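Local coordinates for protein annexin A8 (Homo sapiens, PDB 1W3W) that acts as an anticoagulant, indirectly inhibiting the thromboplastin-specific complex of blood coagulation, and binds phospholipid membranes in a calcium-dependent manner, at residues A[84-89]-A[313-318]; A[96-101]-A[121-126]; A[109-114]-A[148-153]; A[113-118]-A[276-281]; A[244-249]-A[255-260]. One frame throughout, in Å; residues are numbered along the deposited sequence.

Contact 1: A[84-89]-A[313-318]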
# COMPACT_ATOMS: atom_id res chain seq x y z
N GLU A 84 -1.44 -16.87 9.45
CA GLU A 84 -2.80 -16.35 9.66
C GLU A 84 -2.97 -14.91 9.16
O GLU A 84 -3.99 -14.58 8.55
CB GLU A 84 -3.18 -16.42 11.14
CG GLU A 84 -4.61 -16.00 11.42
CD GLU A 84 -4.76 -14.58 11.93
OE1 GLU A 84 -5.92 -14.17 12.15
OE2 GLU A 84 -3.76 -13.86 12.13
N ARG A 85 -2.00 -14.05 9.42
CA ARG A 85 -2.14 -12.65 9.02
C ARG A 85 -2.24 -12.54 7.50
O ARG A 85 -3.03 -11.75 6.99
CB ARG A 85 -0.97 -11.81 9.50
CG ARG A 85 -1.09 -11.30 10.93
CD ARG A 85 -0.34 -9.98 11.17
NE ARG A 85 1.08 -10.19 11.42
CZ ARG A 85 2.04 -9.26 11.33
NH1 ARG A 85 1.76 -8.01 10.96
NH2 ARG A 85 3.29 -9.59 11.60
N LEU A 86 -1.43 -13.31 6.80
CA LEU A 86 -1.41 -13.30 5.34
C LEU A 86 -2.70 -13.86 4.74
O LEU A 86 -3.27 -13.26 3.82
CB LEU A 86 -0.22 -14.09 4.81
CG LEU A 86 -0.16 -14.27 3.29
CD1 LEU A 86 -0.00 -12.93 2.55
CD2 LEU A 86 0.97 -15.19 2.97
N ILE A 87 -3.14 -15.01 5.24
CA ILE A 87 -4.32 -15.66 4.71
C ILE A 87 -5.54 -14.79 4.94
O ILE A 87 -6.38 -14.66 4.07
CB ILE A 87 -4.50 -17.08 5.33
CG1 ILE A 87 -3.36 -18.01 4.89
CG2 ILE A 87 -5.82 -17.69 4.94
CD1 ILE A 87 -3.34 -18.35 3.41
N VAL A 88 -5.63 -14.17 6.12
CA VAL A 88 -6.80 -13.34 6.43
C VAL A 88 -6.79 -12.09 5.57
O VAL A 88 -7.83 -11.64 5.11
CB VAL A 88 -6.84 -12.96 7.94
CG1 VAL A 88 -7.80 -11.82 8.19
CG2 VAL A 88 -7.25 -14.17 8.76
N ALA A 89 -5.59 -11.53 5.34
CA ALA A 89 -5.43 -10.38 4.45
C ALA A 89 -5.98 -10.67 3.04
O ALA A 89 -6.64 -9.83 2.45
CB ALA A 89 -3.97 -9.96 4.36
N GLY A 313 8.54 -21.47 6.61
CA GLY A 313 7.34 -22.23 6.92
C GLY A 313 6.21 -22.06 5.92
O GLY A 313 6.41 -21.77 4.74
N ASP A 314 4.99 -22.23 6.42
CA ASP A 314 3.79 -22.07 5.61
C ASP A 314 3.61 -20.63 5.12
O ASP A 314 3.11 -20.40 4.03
CB ASP A 314 2.58 -22.53 6.41
CG ASP A 314 2.60 -24.02 6.70
OD1 ASP A 314 2.89 -24.81 5.78
OD2 ASP A 314 2.36 -24.47 7.82
N TYR A 315 4.02 -19.66 5.93
CA TYR A 315 4.02 -18.25 5.56
C TYR A 315 4.83 -18.03 4.30
O TYR A 315 4.33 -17.49 3.32
CB TYR A 315 4.59 -17.46 6.73
CG TYR A 315 4.80 -16.00 6.54
CD1 TYR A 315 3.79 -15.17 6.05
CD2 TYR A 315 6.00 -15.41 6.93
CE1 TYR A 315 3.99 -13.81 5.91
CE2 TYR A 315 6.21 -14.06 6.81
CZ TYR A 315 5.20 -13.25 6.29
OH TYR A 315 5.45 -11.91 6.21
N LYS A 316 6.08 -18.48 4.31
CA LYS A 316 6.94 -18.41 3.13
C LYS A 316 6.32 -19.05 1.91
O LYS A 316 6.35 -18.47 0.83
CB LYS A 316 8.28 -19.10 3.41
CG LYS A 316 9.27 -19.01 2.28
CD LYS A 316 9.86 -20.35 1.96
CE LYS A 316 10.71 -20.87 3.10
NZ LYS A 316 11.59 -21.98 2.66
N ASN A 317 5.77 -20.24 2.06
CA ASN A 317 5.26 -20.97 0.92
C ASN A 317 4.02 -20.31 0.34
O ASN A 317 3.84 -20.32 -0.87
CB ASN A 317 5.00 -22.42 1.27
CG ASN A 317 6.30 -23.20 1.47
OD1 ASN A 317 7.32 -22.92 0.81
ND2 ASN A 317 6.28 -24.16 2.38
N ALA A 318 3.20 -19.71 1.19
CA ALA A 318 2.05 -18.96 0.75
C ALA A 318 2.50 -17.69 -0.00
O ALA A 318 1.94 -17.36 -1.03
CB ALA A 318 1.16 -18.59 1.93
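L86 on helix 81-91 packs against Y315 and A318 on helix 313-323, so that the last helix of annexin repeat 1 meets the last helix of repeat 4. In the all-helical annexin fold these two repeats, at opposite ends of the sequence, sit side by side, and this contact is one of the small apolar joints between them. Going along 84-89, R85 makes no contact with 313-318 and packs on R272 and D273. L86 follows and carries the contact. Its CG stands anti to the backbone N (chi1 174°), which sends the branched end straight across to the other helix. There CD2 does the touching. It rests 3.6 Å from A318 CB, the tightest point between the segments, and 4.2 Å from CD1 of Y315, which it approaches obliquely. The other methyl, CD1, is left for V281 on helix 273-283, so a single leucine is wedged between two helices of repeat 4. I87 extends toward the same side but finds its packing on L75 and L79. The Y315 ring is placed from elsewhere too: it lies on L276 and I277, and its hydroxyl is hydrogen-bonded to D273 OD1. No hydrogen bond joins the two segments; the leucine methyl L86 CD2 also lies 4.1 Å from the backbone Y315 O, a plain van der Waals approach.

Contact 2: A[96-101]-A[121-126]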
# COMPACT_ATOMS: atom_id res chain seq x y z
N ARG A 96 -11.72 -2.20 1.36
CA ARG A 96 -11.94 -2.64 2.73
C ARG A 96 -10.65 -3.11 3.38
O ARG A 96 -10.45 -2.87 4.57
CB ARG A 96 -12.99 -3.75 2.77
CG ARG A 96 -14.36 -3.25 2.35
CD ARG A 96 -15.52 -4.14 2.75
NE ARG A 96 -15.40 -4.57 4.15
CZ ARG A 96 -16.04 -5.61 4.69
NH1 ARG A 96 -16.88 -6.35 3.96
NH2 ARG A 96 -15.84 -5.90 5.96
N TYR A 97 -9.75 -3.72 2.61
CA TYR A 97 -8.46 -4.15 3.14
C TYR A 97 -7.63 -2.97 3.63
O TYR A 97 -7.14 -2.97 4.76
CB TYR A 97 -7.66 -4.91 2.08
CG TYR A 97 -6.31 -5.35 2.57
CD1 TYR A 97 -6.18 -6.02 3.79
CD2 TYR A 97 -5.16 -5.13 1.82
CE1 TYR A 97 -4.94 -6.44 4.25
CE2 TYR A 97 -3.93 -5.56 2.27
CZ TYR A 97 -3.82 -6.21 3.48
OH TYR A 97 -2.58 -6.62 3.93
N GLU A 98 -7.48 -1.96 2.78
CA GLU A 98 -6.73 -0.75 3.14
C GLU A 98 -7.36 -0.01 4.33
O GLU A 98 -6.65 0.49 5.20
CB GLU A 98 -6.59 0.19 1.93
CG GLU A 98 -5.59 -0.30 0.90
CD GLU A 98 -6.22 -1.14 -0.20
OE1 GLU A 98 -5.60 -1.24 -1.26
OE2 GLU A 98 -7.32 -1.69 -0.02
N ALA A 99 -8.69 0.05 4.36
CA ALA A 99 -9.41 0.62 5.50
C ALA A 99 -9.07 -0.10 6.81
O ALA A 99 -8.88 0.55 7.84
CB ALA A 99 -10.89 0.60 5.26
N LYS A 100 -8.98 -1.42 6.76
CA LYS A 100 -8.59 -2.20 7.93
C LYS A 100 -7.16 -1.89 8.34
O LYS A 100 -6.89 -1.69 9.52
CB LYS A 100 -8.75 -3.70 7.67
CG LYS A 100 -8.34 -4.61 8.86
CD LYS A 100 -7.33 -5.66 8.43
CE LYS A 100 -7.19 -6.79 9.47
NZ LYS A 100 -6.80 -6.28 10.81
N GLU A 101 -6.24 -1.85 7.38
CA GLU A 101 -4.85 -1.50 7.66
C GLU A 101 -4.72 -0.11 8.30
O GLU A 101 -3.93 0.08 9.22
CB GLU A 101 -4.00 -1.60 6.39
CG GLU A 101 -3.80 -3.02 5.92
CD GLU A 101 -2.92 -3.83 6.84
OE1 GLU A 101 -3.36 -4.90 7.30
OE2 GLU A 101 -1.78 -3.41 7.12
N ALA A 121 -0.46 8.12 -0.07
CA ALA A 121 0.35 8.64 -1.17
C ALA A 121 0.31 7.79 -2.43
O ALA A 121 0.47 8.32 -3.54
CB ALA A 121 1.77 8.83 -0.71
N SER A 122 0.08 6.49 -2.30
CA SER A 122 0.22 5.60 -3.45
C SER A 122 -1.11 5.26 -4.11
O SER A 122 -1.14 4.70 -5.19
CB SER A 122 0.95 4.32 -3.04
OG SER A 122 0.18 3.57 -2.12
N ARG A 123 -2.22 5.59 -3.46
CA ARG A 123 -3.52 5.36 -4.05
C ARG A 123 -3.97 6.59 -4.83
O ARG A 123 -3.57 7.71 -4.54
CB ARG A 123 -4.55 5.00 -2.98
CG ARG A 123 -4.64 3.54 -2.65
CD ARG A 123 -3.34 2.83 -2.54
NE ARG A 123 -3.50 1.45 -2.10
CZ ARG A 123 -2.52 0.70 -1.63
NH1 ARG A 123 -1.29 1.18 -1.55
NH2 ARG A 123 -2.77 -0.54 -1.23
N THR A 124 -4.81 6.35 -5.84
CA THR A 124 -5.39 7.41 -6.63
C THR A 124 -6.54 8.00 -5.85
O THR A 124 -7.05 7.40 -4.90
CB THR A 124 -5.98 6.90 -7.97
OG1 THR A 124 -7.06 6.01 -7.70
CG2 THR A 124 -5.00 6.05 -8.78
N LYS A 125 -7.01 9.14 -6.32
CA LYS A 125 -8.16 9.80 -5.71
C LYS A 125 -9.37 8.89 -5.64
O LYS A 125 -10.05 8.84 -4.62
CB LYS A 125 -8.50 11.09 -6.49
CG LYS A 125 -9.82 11.72 -6.08
CD LYS A 125 -9.72 12.56 -4.80
CE LYS A 125 -9.49 11.77 -3.47
NZ LYS A 125 -10.60 10.84 -3.06
N ASN A 126 -9.66 8.18 -6.73
CA ASN A 126 -10.84 7.33 -6.81
C ASN A 126 -10.72 6.11 -5.90
O ASN A 126 -11.68 5.68 -5.30
CB ASN A 126 -11.12 6.87 -8.25
CG ASN A 126 -11.21 8.03 -9.23
OD1 ASN A 126 -10.62 7.99 -10.30
ND2 ASN A 126 -11.94 9.08 -8.87
O HOH W 1 -6.24 0.20 -3.18
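R123 and E98 form a buried salt bridge in the five-helix annexin repeat 2, between its first helix, 96-107, and the turn that joins helices 113-122 and 125-139. Along the second segment S122 prepares the ground. Its OG accepts a bond of 2.9 Å from R123 NH1, lying in the guanidinium plane, and is also hydrogen-bonded to E118 O, so one edge of the guanidinium is tethered to the end of helix 113-122. R123 is the first residue to leave that helix, and its side chain bends at chi2 (42°) on its way to helix 96-107. NH2 gives E98 OE1 a nearly straight bond (168°) of 2.9 Å, using the anti lone pair of that oxygen. The carboxylate stands almost perpendicular to the guanidinium. R123 binds only one of its oxygens; the other, OE2, accepts from the backbone N of Y95. A water accepts from R123 NE and bridges to E98 OE1. F258 and L128 pack against the arginine. A methionine in place of R123 would probably leave the buried E98 carboxylate without its cationic mate and S122 OG without its NH1 donor. Next in sequence, T124 is the N-cap of helix 125-139, its OG1 hydrogen-bonded to the backbone N of Q127.

Contact 3: A[109-114]-A[148-153]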
# COMPACT_ATOMS: atom_id res chain seq x y z
N LEU A 109 -1.36 0.96 20.33
CA LEU A 109 -0.43 1.74 21.10
C LEU A 109 0.60 2.31 20.13
O LEU A 109 1.34 1.55 19.50
CB LEU A 109 0.22 0.83 22.15
CG LEU A 109 0.85 1.45 23.39
CD1 LEU A 109 -0.18 2.21 24.21
CD2 LEU A 109 1.48 0.36 24.22
N GLY A 110 0.64 3.62 20.00
CA GLY A 110 1.44 4.28 18.99
C GLY A 110 0.65 4.41 17.69
O GLY A 110 -0.43 3.83 17.53
N THR A 111 1.18 5.20 16.77
CA THR A 111 0.61 5.33 15.44
C THR A 111 1.63 4.78 14.45
O THR A 111 2.81 5.11 14.55
CB THR A 111 0.29 6.79 15.15
OG1 THR A 111 -0.63 7.29 16.11
CG2 THR A 111 -0.44 6.95 13.80
N LYS A 112 1.19 3.94 13.53
CA LYS A 112 2.06 3.42 12.49
C LYS A 112 1.94 4.38 11.32
O LYS A 112 1.21 4.14 10.36
CB LYS A 112 1.67 1.98 12.10
CG LYS A 112 1.84 0.96 13.22
CD LYS A 112 1.41 -0.43 12.78
CE LYS A 112 1.56 -1.47 13.89
NZ LYS A 112 0.24 -2.14 14.20
N GLU A 113 2.66 5.50 11.43
CA GLU A 113 2.53 6.61 10.50
C GLU A 113 2.95 6.18 9.10
O GLU A 113 2.37 6.62 8.13
CB GLU A 113 3.36 7.82 10.96
CG GLU A 113 2.85 8.41 12.27
CD GLU A 113 3.65 9.61 12.76
OE1 GLU A 113 3.06 10.44 13.49
OE2 GLU A 113 4.85 9.74 12.42
N GLY A 114 3.93 5.29 9.03
CA GLY A 114 4.42 4.75 7.78
C GLY A 114 3.35 4.03 6.96
O GLY A 114 3.36 4.11 5.75
N GLN A 148 -6.95 13.47 11.66
CA GLN A 148 -6.87 14.79 12.32
C GLN A 148 -6.61 14.69 13.82
O GLN A 148 -5.83 15.47 14.36
CB GLN A 148 -8.17 15.58 12.12
CG GLN A 148 -8.24 16.39 10.84
CD GLN A 148 -9.59 17.06 10.64
OE1 GLN A 148 -10.32 17.27 11.64
NE2 GLN A 148 -9.92 17.37 9.47
N ALA A 149 -7.26 13.73 14.48
CA ALA A 149 -7.13 13.58 15.92
C ALA A 149 -5.84 12.86 16.31
O ALA A 149 -5.27 13.14 17.36
CB ALA A 149 -8.33 12.83 16.47
N ASP A 150 -5.37 11.96 15.46
CA ASP A 150 -4.25 11.09 15.83
C ASP A 150 -2.86 11.59 15.41
O ASP A 150 -1.86 11.12 15.93
CB ASP A 150 -4.48 9.70 15.26
CG ASP A 150 -3.62 8.65 15.91
OD1 ASP A 150 -3.64 8.54 17.16
OD2 ASP A 150 -2.89 7.89 15.25
N THR A 151 -2.81 12.50 14.45
CA THR A 151 -1.55 13.08 13.98
C THR A 151 -1.56 14.59 14.22
O THR A 151 -2.62 15.18 14.42
CB THR A 151 -1.32 12.79 12.47
OG1 THR A 151 -2.36 13.39 11.69
CG2 THR A 151 -1.46 11.31 12.17
N SER A 152 -0.39 15.20 14.17
CA SER A 152 -0.27 16.64 14.38
C SER A 152 0.83 17.25 13.53
O SER A 152 1.63 16.54 12.91
CB SER A 152 0.05 16.91 15.85
OG SER A 152 1.19 16.17 16.21
N GLY A 153 0.88 18.58 13.52
CA GLY A 153 1.92 19.30 12.81
C GLY A 153 1.75 19.23 11.31
O GLY A 153 0.63 19.16 10.80
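D150 offers its carboxylate to T111, which meets this flat group at the OD2 end and out of its plane: OG1 and CG2 of the threonine are both displaced toward the same face. The setting is an annexin calcium-type loop. The Gly-Leu-Gly-Thr run ending in T111, with an acid at the end of helix 143-150, corresponds in sequence to the loop and D310 that hold calcium in repeat 4. Here, in repeat 2, the equivalent acid is engaged by the threonine. T111 OG1 donates to D150 OD2 over 2.5 Å, a length so short that its exact value is doubtful. The second oxygen, OD1, is 3.4 Å from the same OG1 at an angle too poor for a bond. D150 reaches the loop because its CG lies anti to its backbone N (chi1 -163°), and it also touches M106 at the end of helix 96-107. Before T111, G110 has a backbone that would jam a CB against the preceding carbonyl, which favours glycine. After it, K112 centres an inverse gamma turn and occupies the N-cap position of helix 113-122. E113, whose OE2 is hydrogen-bonded to S239 OG, keeps its own charge apart from the aspartate, with E113 OE1 6.7 Å from D150 OD2.

Contact 4: A[113-118]-A[276-281]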
# COMPACT_ATOMS: atom_id res chain seq x y z
N GLU A 113 2.66 5.50 11.43
CA GLU A 113 2.53 6.61 10.50
C GLU A 113 2.95 6.18 9.10
O GLU A 113 2.37 6.62 8.13
CB GLU A 113 3.36 7.82 10.96
CG GLU A 113 2.85 8.41 12.27
CD GLU A 113 3.65 9.61 12.76
OE1 GLU A 113 3.06 10.44 13.49
OE2 GLU A 113 4.85 9.74 12.42
N GLY A 114 3.93 5.29 9.03
CA GLY A 114 4.42 4.75 7.78
C GLY A 114 3.35 4.03 6.96
O GLY A 114 3.36 4.11 5.75
N VAL A 115 2.44 3.33 7.63
CA VAL A 115 1.34 2.64 6.97
C VAL A 115 0.42 3.67 6.33
O VAL A 115 0.02 3.53 5.18
CB VAL A 115 0.52 1.75 7.97
CG1 VAL A 115 -0.73 1.18 7.30
CG2 VAL A 115 1.38 0.63 8.50
N ILE A 116 0.11 4.72 7.09
CA ILE A 116 -0.81 5.75 6.64
C ILE A 116 -0.24 6.53 5.45
O ILE A 116 -0.95 6.77 4.48
CB ILE A 116 -1.18 6.74 7.79
CG1 ILE A 116 -1.74 5.98 9.00
CG2 ILE A 116 -2.22 7.76 7.28
CD1 ILE A 116 -1.90 6.84 10.29
N ILE A 117 1.04 6.88 5.52
CA ILE A 117 1.74 7.57 4.43
C ILE A 117 1.69 6.76 3.12
O ILE A 117 1.36 7.28 2.05
CB ILE A 117 3.22 7.83 4.84
CG1 ILE A 117 3.28 8.94 5.90
CG2 ILE A 117 4.08 8.18 3.63
CD1 ILE A 117 4.55 8.97 6.73
N GLU A 118 2.06 5.48 3.23
CA GLU A 118 2.13 4.58 2.08
C GLU A 118 0.80 4.52 1.36
O GLU A 118 0.74 4.67 0.15
CB GLU A 118 2.56 3.18 2.55
CG GLU A 118 2.42 2.06 1.53
CD GLU A 118 2.40 0.70 2.21
OE1 GLU A 118 3.44 0.29 2.75
OE2 GLU A 118 1.35 0.04 2.20
N LEU A 276 5.45 -6.24 4.13
CA LEU A 276 5.57 -7.28 3.12
C LEU A 276 4.20 -7.84 2.72
O LEU A 276 3.86 -7.91 1.54
CB LEU A 276 6.47 -8.40 3.68
CG LEU A 276 6.86 -9.58 2.80
CD1 LEU A 276 7.60 -9.15 1.54
CD2 LEU A 276 7.73 -10.51 3.63
N ILE A 277 3.40 -8.22 3.70
CA ILE A 277 2.08 -8.77 3.46
C ILE A 277 1.20 -7.78 2.71
O ILE A 277 0.62 -8.12 1.68
CB ILE A 277 1.43 -9.19 4.80
CG1 ILE A 277 2.11 -10.47 5.33
CG2 ILE A 277 -0.08 -9.36 4.63
CD1 ILE A 277 1.81 -10.80 6.78
N ARG A 278 1.11 -6.56 3.22
CA ARG A 278 0.18 -5.57 2.69
C ARG A 278 0.47 -5.22 1.24
O ARG A 278 -0.45 -5.11 0.42
CB ARG A 278 0.22 -4.30 3.55
CG ARG A 278 -0.79 -3.23 3.15
CD ARG A 278 -0.79 -2.01 4.07
NE ARG A 278 0.56 -1.47 4.20
CZ ARG A 278 1.37 -1.63 5.25
NH1 ARG A 278 1.00 -2.29 6.32
NH2 ARG A 278 2.58 -1.12 5.21
N ASN A 279 1.74 -5.04 0.91
CA ASN A 279 2.10 -4.67 -0.44
C ASN A 279 1.96 -5.79 -1.44
O ASN A 279 1.50 -5.56 -2.56
CB ASN A 279 3.49 -4.04 -0.43
CG ASN A 279 3.46 -2.66 0.16
OD1 ASN A 279 3.79 -2.45 1.33
ND2 ASN A 279 3.00 -1.72 -0.63
N ILE A 280 2.31 -7.02 -1.05
CA ILE A 280 2.12 -8.16 -1.94
C ILE A 280 0.63 -8.43 -2.15
O ILE A 280 0.19 -8.62 -3.28
CB ILE A 280 2.86 -9.42 -1.41
CG1 ILE A 280 4.36 -9.25 -1.68
CG2 ILE A 280 2.34 -10.69 -2.09
CD1 ILE A 280 5.21 -10.39 -1.26
N VAL A 281 -0.14 -8.41 -1.07
CA VAL A 281 -1.55 -8.71 -1.16
C VAL A 281 -2.30 -7.65 -1.97
O VAL A 281 -3.06 -7.99 -2.86
CB VAL A 281 -2.18 -8.89 0.22
CG1 VAL A 281 -3.71 -8.92 0.12
CG2 VAL A 281 -1.66 -10.19 0.86
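E118 and R278 reach each other from opposite sides, each with CG anti to its own backbone N. The glutamate stays extended (chi2 -161°), whereas the arginine bends at chi3 (53°) and thereby turns the NE side of its guanidinium to the carboxylate. The grip is side-on and uses two nitrogens. R278 NE donates to E118 OE2 over 2.6 Å, and R278 NH2 to E118 OE1 over 3.0 Å. Both bonds are nearly straight, and both acceptors lie close to the guanidinium plane, but the carboxylate is tilted 36° from that plane, so each of its oxygens is met from out of its own plane. V115 packs on one guanidinium face, its CG1 3.9 Å above the plane and offset toward the rim. Further charges complete the group: E118 OE1 has a second salt bridge to R261 NE, and R278 NH1 one to E101 OE2, so that acids and arginines alternate in a network whose charges probably offset one another. A leucine in place of R278 would probably strip E101 of this cationic partner, leave E118 relying on R261, and free its carboxylate to turn. The two helix segments run nearly parallel with axes 12.4 Å apart, a spacing bridged by these long polar side chains. Such a charged seam between repeats 2 and 4 is consistent with the central hydrophilic pore described for annexins.

Contact 5: A[244-249]-A[255-260]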
# COMPACT_ATOMS: atom_id res chain seq x y z
N MET A 244 6.79 13.32 2.05
CA MET A 244 7.16 14.07 0.84
C MET A 244 7.89 13.23 -0.19
O MET A 244 7.53 13.23 -1.36
CB MET A 244 7.99 15.31 1.18
CG MET A 244 7.14 16.43 1.72
SD MET A 244 8.01 17.95 2.11
CE MET A 244 6.65 18.83 2.66
N LEU A 245 8.92 12.50 0.24
CA LEU A 245 9.65 11.61 -0.64
C LEU A 245 8.75 10.53 -1.25
O LEU A 245 8.95 10.12 -2.38
CB LEU A 245 10.83 10.96 0.08
CG LEU A 245 12.03 11.86 0.42
CD1 LEU A 245 12.98 11.15 1.38
CD2 LEU A 245 12.77 12.30 -0.84
N THR A 246 7.75 10.07 -0.49
CA THR A 246 6.83 9.05 -0.96
C THR A 246 5.97 9.61 -2.09
O THR A 246 5.80 8.97 -3.12
CB THR A 246 5.94 8.54 0.18
OG1 THR A 246 6.76 7.87 1.13
CG2 THR A 246 5.01 7.48 -0.31
N VAL A 247 5.47 10.83 -1.90
CA VAL A 247 4.71 11.49 -2.97
C VAL A 247 5.56 11.62 -4.22
O VAL A 247 5.11 11.29 -5.32
CB VAL A 247 4.16 12.87 -2.52
CG1 VAL A 247 3.50 13.61 -3.70
CG2 VAL A 247 3.17 12.68 -1.43
N VAL A 248 6.81 12.04 -4.07
CA VAL A 248 7.71 12.20 -5.20
C VAL A 248 7.95 10.86 -5.93
O VAL A 248 7.81 10.77 -7.16
CB VAL A 248 9.06 12.85 -4.78
CG1 VAL A 248 10.07 12.77 -5.88
CG2 VAL A 248 8.86 14.31 -4.38
N LYS A 249 8.27 9.81 -5.17
CA LYS A 249 8.53 8.49 -5.76
C LYS A 249 7.30 7.93 -6.47
O LYS A 249 7.42 7.36 -7.57
CB LYS A 249 9.00 7.51 -4.69
CG LYS A 249 10.41 7.80 -4.20
CD LYS A 249 10.73 7.00 -2.96
CE LYS A 249 12.24 7.00 -2.70
NZ LYS A 249 12.51 6.46 -1.35
N HIS A 255 5.30 1.69 -9.62
CA HIS A 255 5.72 0.30 -9.56
C HIS A 255 7.09 0.18 -8.90
O HIS A 255 7.33 -0.72 -8.10
CB HIS A 255 5.76 -0.31 -10.97
CG HIS A 255 4.56 0.02 -11.80
ND1 HIS A 255 3.28 -0.32 -11.41
CD2 HIS A 255 4.43 0.69 -12.97
CE1 HIS A 255 2.42 0.11 -12.32
NE2 HIS A 255 3.10 0.73 -13.27
N SER A 256 7.97 1.10 -9.23
CA SER A 256 9.29 1.20 -8.61
C SER A 256 9.19 1.54 -7.10
O SER A 256 10.00 1.05 -6.29
CB SER A 256 10.12 2.24 -9.36
OG SER A 256 11.28 2.59 -8.65
N TYR A 257 8.20 2.35 -6.73
CA TYR A 257 7.96 2.67 -5.32
C TYR A 257 7.66 1.39 -4.52
O TYR A 257 8.22 1.16 -3.44
CB TYR A 257 6.81 3.68 -5.14
CG TYR A 257 6.34 3.75 -3.70
CD1 TYR A 257 7.14 4.30 -2.72
CD2 TYR A 257 5.11 3.21 -3.31
CE1 TYR A 257 6.74 4.31 -1.39
CE2 TYR A 257 4.71 3.23 -2.00
CZ TYR A 257 5.51 3.79 -1.05
OH TYR A 257 5.10 3.81 0.26
N PHE A 258 6.76 0.57 -5.04
CA PHE A 258 6.37 -0.65 -4.35
C PHE A 258 7.51 -1.64 -4.26
O PHE A 258 7.64 -2.32 -3.25
CB PHE A 258 5.13 -1.29 -4.99
CG PHE A 258 3.87 -0.54 -4.72
CD1 PHE A 258 3.14 0.03 -5.73
CD2 PHE A 258 3.42 -0.37 -3.41
CE1 PHE A 258 1.98 0.75 -5.47
CE2 PHE A 258 2.27 0.35 -3.15
CZ PHE A 258 1.55 0.91 -4.19
N ALA A 259 8.34 -1.72 -5.30
CA ALA A 259 9.53 -2.59 -5.25
C ALA A 259 10.42 -2.18 -4.09
O ALA A 259 10.93 -3.02 -3.37
CB ALA A 259 10.32 -2.52 -6.56
N GLU A 260 10.61 -0.87 -3.92
CA GLU A 260 11.51 -0.33 -2.90
C GLU A 260 10.95 -0.53 -1.50
O GLU A 260 11.68 -0.78 -0.55
CB GLU A 260 11.75 1.16 -3.17
CG GLU A 260 12.74 1.83 -2.23
CD GLU A 260 12.89 3.31 -2.52
OE1 GLU A 260 13.46 3.67 -3.56
OE2 GLU A 260 12.41 4.11 -1.70
O HOH W 2 6.60 5.14 1.99
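T246 and Y257 make the close, buried part of this contact, while K249 and E260 meet at its more open side. Within the packed part, T246 CG2 lies obliquely against the phenol end of the tyrosine, 3.7 Å from Y257 OH and 3.8 Å from Y257 CE1. The phenol group is brought there by a chi1 of 166°, CG anti to the backbone N. K249 contributes its CB, 4.2 Å from Y257 CD1, and helix 113-122 of repeat 2 adds I117 and A121 against T246 and E118 against Y257. A water in the plane of the ring, at its edge, joins the two polar ends: it donates to T246 OG1 over 2.9 Å and pairs with Y257 OH. T246 OG1 is also hydrogen-bonded to E242 O. The motif is a tight helix-turn-helix junction between the last helix of annexin repeat 3, 238-252, and the first of repeat 4, 254-266; the segments' axes make an angle of 133° and approach to 10.0 Å. On the partly exposed side K249 and E260, both extended, cross at about a right angle. Their ends form a salt bridge, K249 NZ to E260 OE2, modelled at a doubtfully short 2.4 Å. E260 also touches Y299.

In the fold
From the N terminus, 84-89 opens contact 1, whose partner comes only near the C terminus, so every other contact falls within this longest loop. Next 96-101 opens contact 2, then 109-114 and 113-118 open contacts 3 and 4 from overlapping residues. Contact 2 closes first, at 121-126, crossing both; contact 3 closes at 148-153, still within repeat 2. Contact 5 closes a short helix-turn-helix loop inside the span of contact 4, which ends at 276-281. Contacts 1 and 4 thus tie repeat 4 to repeats 1 and 2, and contact 5 ties it to repeat 3. Y97 packs on A89 of contact 1 and R278 of contact 4, and T111 on I116 joins contacts 3 and 4.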